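Local structure of ancylostoma secreted protein 1 (Necator americanus, 3NT8) at residues A[241-249]-A[361-372]; A[252-261]-A[330-339]. The protein is a secreted two-CAP-domain protein of the CRISP family, probably associated with the transition of infective hookworm larvae to parasitism. One frame throughout, in Å; residues are numbered along the deposited sequence.

Interaction 1 of 2, residues A[241-249]-A[361-372]; sequences FLSVHNEFR and QMAWDTTYKLGC
H245 of helix 241-249 faces L370 of strand 369-372, whose axis runs 139° from that of the helix at a closest approach of 9.6 Å. The same helix also meets residues 361-363, with the CA atoms of R249 and A363 5.8 Å apart. H245 is sandwiched. M362 CE sits over the centre of one imidazole face, 3.7 Å from the ring centroid. L370 CD1 covers the opposite face, displaced toward the rim. Both are CH-pi contacts. Inside the helix, H245 ND1 donates to F241 O at 2.7 Å, and H245 NE2 bonds to Y387 OH on strand 381-388. Two polar partners and two apolar faces therefore fix the ring's rotation.

One turn earlier in the helix, the F241 ring has C372 over one face. C372 CB is 3.3 Å from F241 CD2, and C372 SG is 3.6 Å from the ring centroid, a Cys sulfur-aromatic contact. That sulfur is tied to C385 by a disulfide. L370 CD2 packs against F241 CB and L242 CA.

At the other end, R249 binds carbonyls of helix 357-363 and of the loop after it with the edge of its guanidinium. A bend of the R249 side chain at chi3 (78°) turns the guanidinium to them. NH1 and NH2 both donate to W364 O, NH1 at 2.9 Å, and approach it from the same face of its carbonyl plane. NH1 also donates to M362 O at 2.6 Å. The charged group thus satisfies buried carbonyls where helix 357-363 gives way to the loop, and R249 NH2 has a further acceptor in L272 O.

The contact packs helix 235-253 onto strand 369-376 of the mixed four-stranded sheet in the second CAP domain. Strand 381-388 adjoins that strand, while A322 and S326 of helix 318-330 touch F241.

Interaction 2 of 2, residues A[252-261]-A[330-339]; sequences VARGLEPDAL and WNELKEYGVG
D259 reaches across to the backbone of residues 337-339 with both carboxylate oxygens. OD1 accepts from V338 N at 3.2 Å, and OD2 accepts from G339 N at 3.0 Å, each on its syn side. OD1 also takes L261 N from the opposite face of the carboxylate plane, closing an Asx turn. CG of D259 is anti to the backbone N (chi1 -172°), which leads the carboxylate to these amides. Beside it, A260 N donates to L333 O, 3.1 Å away and in the carbonyl plane, with an almost straight N-H...O angle of 174°.

L333 lies between D259 and E257. Its CD1 touches D259 CG, and its CD2 packs on E257 CB. L261 CD1 lies along the backbone of G337 and V338.

The second polar grip is W330 NE1 to E257 OE1, 2.9 Å long. The acceptor lies in the indole plane, but the N-H meets the carboxylate from above its plane. V252 CB approaches the same indole at its edge, next to CZ2.

Further out, S251 OG bonds to E257 OE2, so both carboxylate oxygens have partners. One water bridges E257 OE1 and K334 NZ, and N331 OD1 accepts from K334 NZ. Another water links D259 OD2 with G339 O. R351 donates to Y336 O and G337 O, in the loop whose amides D259 binds.

Two acidic side chains join loop 254-261 to W330 of helix 318-330 and to the loop after helix 332-335, mainly through neutral N-H donors. Four N-H groups, S251 OG and waters probably offset their charge, the lysine more weakly through water.

Interactions 1 and 2 belong to the same CAP domain and share helix 235-253. Interaction 1 is buried and sets the helix on the sheet. Interaction 2 is partly exposed and lies where the chain leaves that helix, with P258, A260 and L261 at the surface. The chemistry follows this placement. In 241-249/361-372 an arginine donates to carbonyls beside apolar and sulfur contacts on rings. In 252-261/330-339 the roles reverse, with carboxylates accepting from N-H groups and water. W330 joins the two: its ring stacks with F248, and its CE3 packs 3.7 Å from M362 CB. The centres of interactions 1 and 2 are about 15 Å apart.

Interaction 1 of 2, residues A[241-249]-A[361-372]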
# COMPACT_ATOMS: atom_id res chain seq x y z
N PHE A 241 2.58 -11.22 -3.17
CA PHE A 241 1.39 -11.86 -2.59
C PHE A 241 1.75 -12.99 -1.66
O PHE A 241 1.15 -13.10 -0.58
CB PHE A 241 0.43 -12.40 -3.65
CG PHE A 241 -0.46 -11.34 -4.29
CD1 PHE A 241 -1.46 -10.72 -3.55
CD2 PHE A 241 -0.35 -11.04 -5.64
CE1 PHE A 241 -2.33 -9.76 -4.13
CE2 PHE A 241 -1.20 -10.08 -6.24
CZ PHE A 241 -2.18 -9.46 -5.49
N LEU A 242 2.71 -13.84 -2.08
CA LEU A 242 2.99 -15.08 -1.40
C LEU A 242 3.66 -14.81 -0.07
O LEU A 242 3.26 -15.42 0.93
CB LEU A 242 3.78 -16.05 -2.30
CG LEU A 242 4.09 -17.45 -1.77
CD1 LEU A 242 2.84 -18.27 -1.60
CD2 LEU A 242 5.12 -18.21 -2.67
N SER A 243 4.65 -13.91 -0.06
CA SER A 243 5.37 -13.54 1.15
C SER A 243 4.47 -12.78 2.12
O SER A 243 4.52 -13.07 3.31
CB SER A 243 6.61 -12.70 0.86
OG SER A 243 6.20 -11.49 0.22
N VAL A 244 3.69 -11.81 1.63
CA VAL A 244 2.76 -11.09 2.50
C VAL A 244 1.71 -12.03 3.11
O VAL A 244 1.41 -11.94 4.30
CB VAL A 244 2.10 -9.87 1.82
CG1 VAL A 244 1.10 -9.20 2.81
CG2 VAL A 244 3.15 -8.84 1.39
N HIS A 245 1.20 -12.97 2.34
CA HIS A 245 0.31 -14.00 2.91
C HIS A 245 0.94 -14.82 3.98
O HIS A 245 0.41 -14.90 5.11
CB HIS A 245 -0.31 -14.90 1.86
CG HIS A 245 -1.50 -14.26 1.17
ND1 HIS A 245 -1.39 -13.12 0.39
CD2 HIS A 245 -2.81 -14.60 1.17
CE1 HIS A 245 -2.58 -12.79 -0.07
NE2 HIS A 245 -3.47 -13.66 0.40
N ASN A 246 2.07 -15.42 3.65
CA ASN A 246 2.75 -16.31 4.57
C ASN A 246 3.25 -15.69 5.83
O ASN A 246 3.20 -16.34 6.84
CB ASN A 246 3.87 -17.11 3.88
CG ASN A 246 3.33 -18.38 3.20
OD1 ASN A 246 2.48 -19.02 3.76
ND2 ASN A 246 3.83 -18.73 2.00
N GLU A 247 3.72 -14.43 5.74
CA GLU A 247 4.20 -13.73 6.86
C GLU A 247 3.08 -13.38 7.86
O GLU A 247 3.29 -13.37 9.06
CB GLU A 247 4.93 -12.48 6.42
CG GLU A 247 6.28 -12.78 5.84
CD GLU A 247 7.18 -11.57 5.71
OE1 GLU A 247 6.75 -10.42 5.98
OE2 GLU A 247 8.35 -11.78 5.34
N PHE A 248 1.90 -13.08 7.33
CA PHE A 248 0.75 -12.88 8.14
C PHE A 248 0.26 -14.21 8.76
O PHE A 248 -0.09 -14.24 9.95
CB PHE A 248 -0.36 -12.22 7.34
CG PHE A 248 -0.26 -10.70 7.21
CD1 PHE A 248 0.06 -9.91 8.30
CD2 PHE A 248 -0.65 -10.07 6.00
CE1 PHE A 248 0.09 -8.46 8.23
CE2 PHE A 248 -0.62 -8.63 5.92
CZ PHE A 248 -0.26 -7.84 7.08
N ARG A 249 0.25 -15.29 7.99
CA ARG A 249 -0.13 -16.59 8.56
C ARG A 249 0.88 -17.04 9.63
O ARG A 249 0.50 -17.70 10.60
CB ARG A 249 -0.19 -17.63 7.46
CG ARG A 249 -1.43 -17.51 6.62
CD ARG A 249 -1.34 -18.28 5.33
NE ARG A 249 -1.57 -19.69 5.54
CZ ARG A 249 -2.77 -20.25 5.58
NH1 ARG A 249 -3.89 -19.50 5.41
NH2 ARG A 249 -2.88 -21.54 5.81
N GLN A 361 -10.24 -16.05 4.89
CA GLN A 361 -9.66 -16.83 3.83
C GLN A 361 -8.14 -16.75 3.81
O GLN A 361 -7.45 -17.70 3.41
CB GLN A 361 -10.24 -16.38 2.48
CG GLN A 361 -9.79 -17.14 1.24
CD GLN A 361 -10.16 -18.60 1.32
OE1 GLN A 361 -11.26 -19.03 0.90
NE2 GLN A 361 -9.23 -19.39 1.84
N MET A 362 -7.60 -15.61 4.19
CA MET A 362 -6.12 -15.51 4.25
C MET A 362 -5.54 -16.38 5.40
O MET A 362 -4.45 -16.97 5.27
CB MET A 362 -5.67 -14.06 4.40
CG MET A 362 -5.86 -13.22 3.14
SD MET A 362 -5.24 -11.51 3.35
CE MET A 362 -3.45 -11.74 3.53
N ALA A 363 -6.25 -16.45 6.53
CA ALA A 363 -5.80 -17.16 7.71
C ALA A 363 -6.28 -18.61 7.75
O ALA A 363 -5.96 -19.31 8.69
CB ALA A 363 -6.29 -16.45 8.96
N TRP A 364 -7.04 -19.04 6.74
CA TRP A 364 -7.64 -20.40 6.73
C TRP A 364 -6.61 -21.53 6.66
O TRP A 364 -5.83 -21.63 5.67
CB TRP A 364 -8.65 -20.53 5.58
CG TRP A 364 -9.82 -21.42 5.92
CD1 TRP A 364 -9.91 -22.79 5.72
CD2 TRP A 364 -11.03 -21.03 6.57
NE1 TRP A 364 -11.12 -23.26 6.18
CE2 TRP A 364 -11.83 -22.21 6.70
CE3 TRP A 364 -11.52 -19.82 7.08
CZ2 TRP A 364 -13.11 -22.19 7.32
CZ3 TRP A 364 -12.80 -19.80 7.66
CH2 TRP A 364 -13.57 -20.98 7.77
N ASP A 365 -6.57 -22.36 7.70
CA ASP A 365 -5.43 -23.26 7.84
C ASP A 365 -5.34 -24.32 6.77
O ASP A 365 -4.24 -24.71 6.42
CB ASP A 365 -5.29 -23.88 9.26
CG ASP A 365 -6.44 -24.74 9.67
OD1 ASP A 365 -7.50 -24.62 9.11
OD2 ASP A 365 -6.34 -25.51 10.63
N THR A 366 -6.49 -24.82 6.30
CA THR A 366 -6.50 -25.87 5.25
C THR A 366 -6.22 -25.33 3.88
O THR A 366 -5.81 -26.08 3.02
CB THR A 366 -7.78 -26.73 5.22
OG1 THR A 366 -8.95 -25.90 5.10
CG2 THR A 366 -7.85 -27.56 6.52
N THR A 367 -6.42 -24.03 3.68
CA THR A 367 -6.04 -23.35 2.43
C THR A 367 -4.49 -23.23 2.28
O THR A 367 -3.82 -22.76 3.20
CB THR A 367 -6.66 -21.94 2.40
OG1 THR A 367 -8.10 -22.08 2.49
CG2 THR A 367 -6.27 -21.19 1.11
N TYR A 368 -3.93 -23.67 1.14
CA TYR A 368 -2.47 -23.66 0.94
C TYR A 368 -1.98 -23.32 -0.50
O TYR A 368 -0.77 -23.13 -0.72
CB TYR A 368 -1.84 -24.97 1.49
CG TYR A 368 -2.11 -26.20 0.66
CD1 TYR A 368 -1.20 -26.65 -0.30
CD2 TYR A 368 -3.29 -26.92 0.84
CE1 TYR A 368 -1.49 -27.78 -1.12
CE2 TYR A 368 -3.57 -28.04 0.06
CZ TYR A 368 -2.68 -28.46 -0.91
OH TYR A 368 -3.00 -29.59 -1.65
N LYS A 369 -2.87 -23.27 -1.50
CA LYS A 369 -2.50 -22.81 -2.84
C LYS A 369 -3.03 -21.40 -3.06
O LYS A 369 -4.25 -21.11 -2.88
CB LYS A 369 -3.05 -23.71 -3.95
CG LYS A 369 -2.57 -25.16 -3.83
CD LYS A 369 -3.38 -26.00 -4.80
CE LYS A 369 -2.94 -27.50 -4.81
NZ LYS A 369 -3.69 -28.36 -5.82
N LEU A 370 -2.11 -20.53 -3.44
CA LEU A 370 -2.40 -19.17 -3.74
C LEU A 370 -2.11 -18.94 -5.25
O LEU A 370 -1.13 -19.50 -5.79
CB LEU A 370 -1.50 -18.28 -2.89
CG LEU A 370 -1.69 -16.79 -3.04
CD1 LEU A 370 -2.97 -16.34 -2.35
CD2 LEU A 370 -0.50 -15.93 -2.59
N GLY A 371 -2.95 -18.15 -5.91
CA GLY A 371 -2.73 -17.65 -7.32
C GLY A 371 -3.47 -16.34 -7.47
O GLY A 371 -4.68 -16.27 -7.20
N CYS A 372 -2.76 -15.26 -7.84
CA CYS A 372 -3.38 -13.93 -7.85
C CYS A 372 -3.23 -13.25 -9.22
O CYS A 372 -2.41 -13.68 -10.04
CB CYS A 372 -2.75 -13.05 -6.78
SG CYS A 372 -2.95 -13.66 -5.12

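Interaction 2 of 2, residues A[252-261]-A[330-339]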
# COMPACT_ATOMS: atom_id res chain seq x y z
N VAL A 252 0.11 -14.87 12.74
CA VAL A 252 -1.13 -15.27 13.39
C VAL A 252 -1.03 -16.62 14.08
O VAL A 252 -1.64 -16.79 15.13
CB VAL A 252 -2.36 -15.19 12.43
CG1 VAL A 252 -2.59 -16.48 11.73
CG2 VAL A 252 -3.61 -14.77 13.13
N ALA A 253 -0.28 -17.57 13.52
CA ALA A 253 -0.15 -18.86 14.14
C ALA A 253 0.60 -18.78 15.47
O ALA A 253 0.40 -19.61 16.32
CB ALA A 253 0.50 -19.85 13.24
N ARG A 254 1.46 -17.80 15.63
CA ARG A 254 2.32 -17.70 16.80
C ARG A 254 1.74 -16.78 17.85
O ARG A 254 2.39 -16.48 18.82
CB ARG A 254 3.73 -17.25 16.39
CG ARG A 254 4.58 -18.43 15.88
CD ARG A 254 5.86 -17.93 15.34
NE ARG A 254 5.76 -17.06 14.17
CZ ARG A 254 6.22 -15.80 14.16
NH1 ARG A 254 6.82 -15.29 15.23
NH2 ARG A 254 6.17 -15.07 13.04
N GLY A 255 0.50 -16.35 17.64
CA GLY A 255 -0.24 -15.57 18.65
C GLY A 255 0.13 -14.11 18.65
O GLY A 255 0.12 -13.46 19.71
N LEU A 256 0.58 -13.61 17.49
CA LEU A 256 1.12 -12.24 17.50
C LEU A 256 0.20 -11.17 16.94
O LEU A 256 0.47 -9.98 17.10
CB LEU A 256 2.52 -12.19 16.86
CG LEU A 256 3.53 -13.07 17.59
CD1 LEU A 256 4.80 -13.07 16.68
CD2 LEU A 256 3.93 -12.61 19.02
N GLU A 257 -0.93 -11.59 16.32
CA GLU A 257 -1.75 -10.65 15.57
C GLU A 257 -2.86 -10.05 16.49
O GLU A 257 -3.60 -10.78 17.11
CB GLU A 257 -2.31 -11.25 14.27
CG GLU A 257 -1.30 -11.51 13.18
CD GLU A 257 -0.83 -10.25 12.53
OE1 GLU A 257 -1.65 -9.37 12.25
OE2 GLU A 257 0.39 -10.14 12.35
N PRO A 258 -3.00 -8.71 16.57
CA PRO A 258 -4.06 -8.14 17.41
C PRO A 258 -5.49 -8.36 16.92
O PRO A 258 -5.74 -8.40 15.71
CB PRO A 258 -3.71 -6.66 17.45
CG PRO A 258 -2.73 -6.45 16.37
CD PRO A 258 -2.05 -7.71 16.11
N ASP A 259 -6.42 -8.55 17.84
CA ASP A 259 -7.79 -8.82 17.50
C ASP A 259 -8.63 -7.71 18.10
O ASP A 259 -8.51 -7.42 19.31
CB ASP A 259 -8.20 -10.17 18.06
CG ASP A 259 -9.60 -10.64 17.57
OD1 ASP A 259 -10.44 -9.79 17.27
OD2 ASP A 259 -9.87 -11.87 17.49
N ALA A 260 -9.48 -7.08 17.29
CA ALA A 260 -10.35 -5.99 17.80
C ALA A 260 -11.33 -6.49 18.87
O ALA A 260 -11.93 -5.68 19.58
CB ALA A 260 -11.13 -5.31 16.69
N LEU A 261 -11.54 -7.81 18.94
CA LEU A 261 -12.49 -8.38 19.89
C LEU A 261 -11.86 -8.80 21.22
O LEU A 261 -12.58 -9.19 22.17
CB LEU A 261 -13.32 -9.49 19.26
CG LEU A 261 -14.44 -8.93 18.36
CD1 LEU A 261 -15.11 -10.07 17.76
CD2 LEU A 261 -15.46 -8.09 19.18
N TRP A 330 -6.30 -8.35 5.25
CA TRP A 330 -5.84 -8.80 6.55
C TRP A 330 -6.31 -7.93 7.72
O TRP A 330 -6.63 -8.48 8.80
CB TRP A 330 -4.30 -8.95 6.58
CG TRP A 330 -3.81 -9.71 7.79
CD1 TRP A 330 -3.34 -9.18 8.97
CD2 TRP A 330 -3.80 -11.15 7.98
NE1 TRP A 330 -3.02 -10.19 9.86
CE2 TRP A 330 -3.27 -11.40 9.26
CE3 TRP A 330 -4.15 -12.25 7.18
CZ2 TRP A 330 -3.11 -12.70 9.76
CZ3 TRP A 330 -3.99 -13.52 7.68
CH2 TRP A 330 -3.47 -13.74 8.94
N ASN A 331 -6.36 -6.60 7.49
CA ASN A 331 -6.73 -5.64 8.51
C ASN A 331 -8.06 -5.85 9.16
O ASN A 331 -8.31 -5.33 10.22
CB ASN A 331 -6.50 -4.16 8.05
CG ASN A 331 -5.02 -3.81 8.00
OD1 ASN A 331 -4.19 -4.50 8.63
ND2 ASN A 331 -4.66 -2.76 7.20
N GLU A 332 -8.93 -6.63 8.52
CA GLU A 332 -10.23 -6.96 9.10
C GLU A 332 -10.19 -7.47 10.54
O GLU A 332 -11.07 -7.20 11.36
CB GLU A 332 -10.98 -7.88 8.15
CG GLU A 332 -11.21 -7.21 6.76
CD GLU A 332 -11.96 -8.07 5.76
OE1 GLU A 332 -11.89 -9.35 5.78
OE2 GLU A 332 -12.62 -7.47 4.89
N LEU A 333 -9.11 -8.16 10.85
CA LEU A 333 -8.98 -8.79 12.14
C LEU A 333 -8.80 -7.74 13.21
O LEU A 333 -9.42 -7.83 14.30
CB LEU A 333 -7.77 -9.78 12.17
CG LEU A 333 -7.47 -10.35 13.57
CD1 LEU A 333 -8.55 -11.28 14.06
CD2 LEU A 333 -6.13 -11.10 13.59
N LYS A 334 -7.93 -6.77 12.93
CA LYS A 334 -7.63 -5.77 13.95
C LYS A 334 -8.71 -4.68 13.93
O LYS A 334 -8.87 -3.94 14.92
CB LYS A 334 -6.24 -5.19 13.72
CG LYS A 334 -6.06 -4.56 12.31
CD LYS A 334 -4.72 -3.67 12.30
CE LYS A 334 -3.48 -4.59 12.28
NZ LYS A 334 -3.53 -5.44 11.07
N GLU A 335 -9.45 -4.57 12.81
CA GLU A 335 -10.49 -3.54 12.72
C GLU A 335 -11.85 -3.94 13.28
O GLU A 335 -12.48 -3.15 14.02
CB GLU A 335 -10.58 -2.98 11.30
CG GLU A 335 -9.37 -2.08 11.03
CD GLU A 335 -9.47 -1.33 9.73
OE1 GLU A 335 -10.62 -0.98 9.38
OE2 GLU A 335 -8.43 -1.10 9.05
N TYR A 336 -12.29 -5.15 12.94
CA TYR A 336 -13.60 -5.63 13.29
C TYR A 336 -13.59 -6.77 14.29
O TYR A 336 -14.36 -6.75 15.22
CB TYR A 336 -14.39 -6.02 12.01
CG TYR A 336 -14.43 -4.92 10.93
CD1 TYR A 336 -15.03 -3.68 11.17
CD2 TYR A 336 -13.91 -5.14 9.66
CE1 TYR A 336 -15.09 -2.66 10.16
CE2 TYR A 336 -13.97 -4.14 8.63
CZ TYR A 336 -14.57 -2.90 8.90
OH TYR A 336 -14.65 -1.89 7.93
N GLY A 337 -12.75 -7.76 14.06
CA GLY A 337 -12.46 -8.77 15.04
C GLY A 337 -13.14 -10.09 14.74
O GLY A 337 -14.12 -10.14 14.02
N VAL A 338 -12.62 -11.15 15.36
CA VAL A 338 -13.17 -12.50 15.29
C VAL A 338 -13.56 -13.03 16.70
O VAL A 338 -14.66 -13.56 16.89
CB VAL A 338 -12.20 -13.48 14.64
CG1 VAL A 338 -12.67 -14.91 14.84
CG2 VAL A 338 -12.07 -13.17 13.10
N GLY A 339 -12.65 -12.93 17.66
CA GLY A 339 -12.89 -13.40 19.03
C GLY A 339 -12.11 -14.70 19.30
O GLY A 339 -11.56 -15.26 18.37
O HOH W 1 -1.06 -6.69 11.86
O HOH W 2 -9.23 -14.57 16.48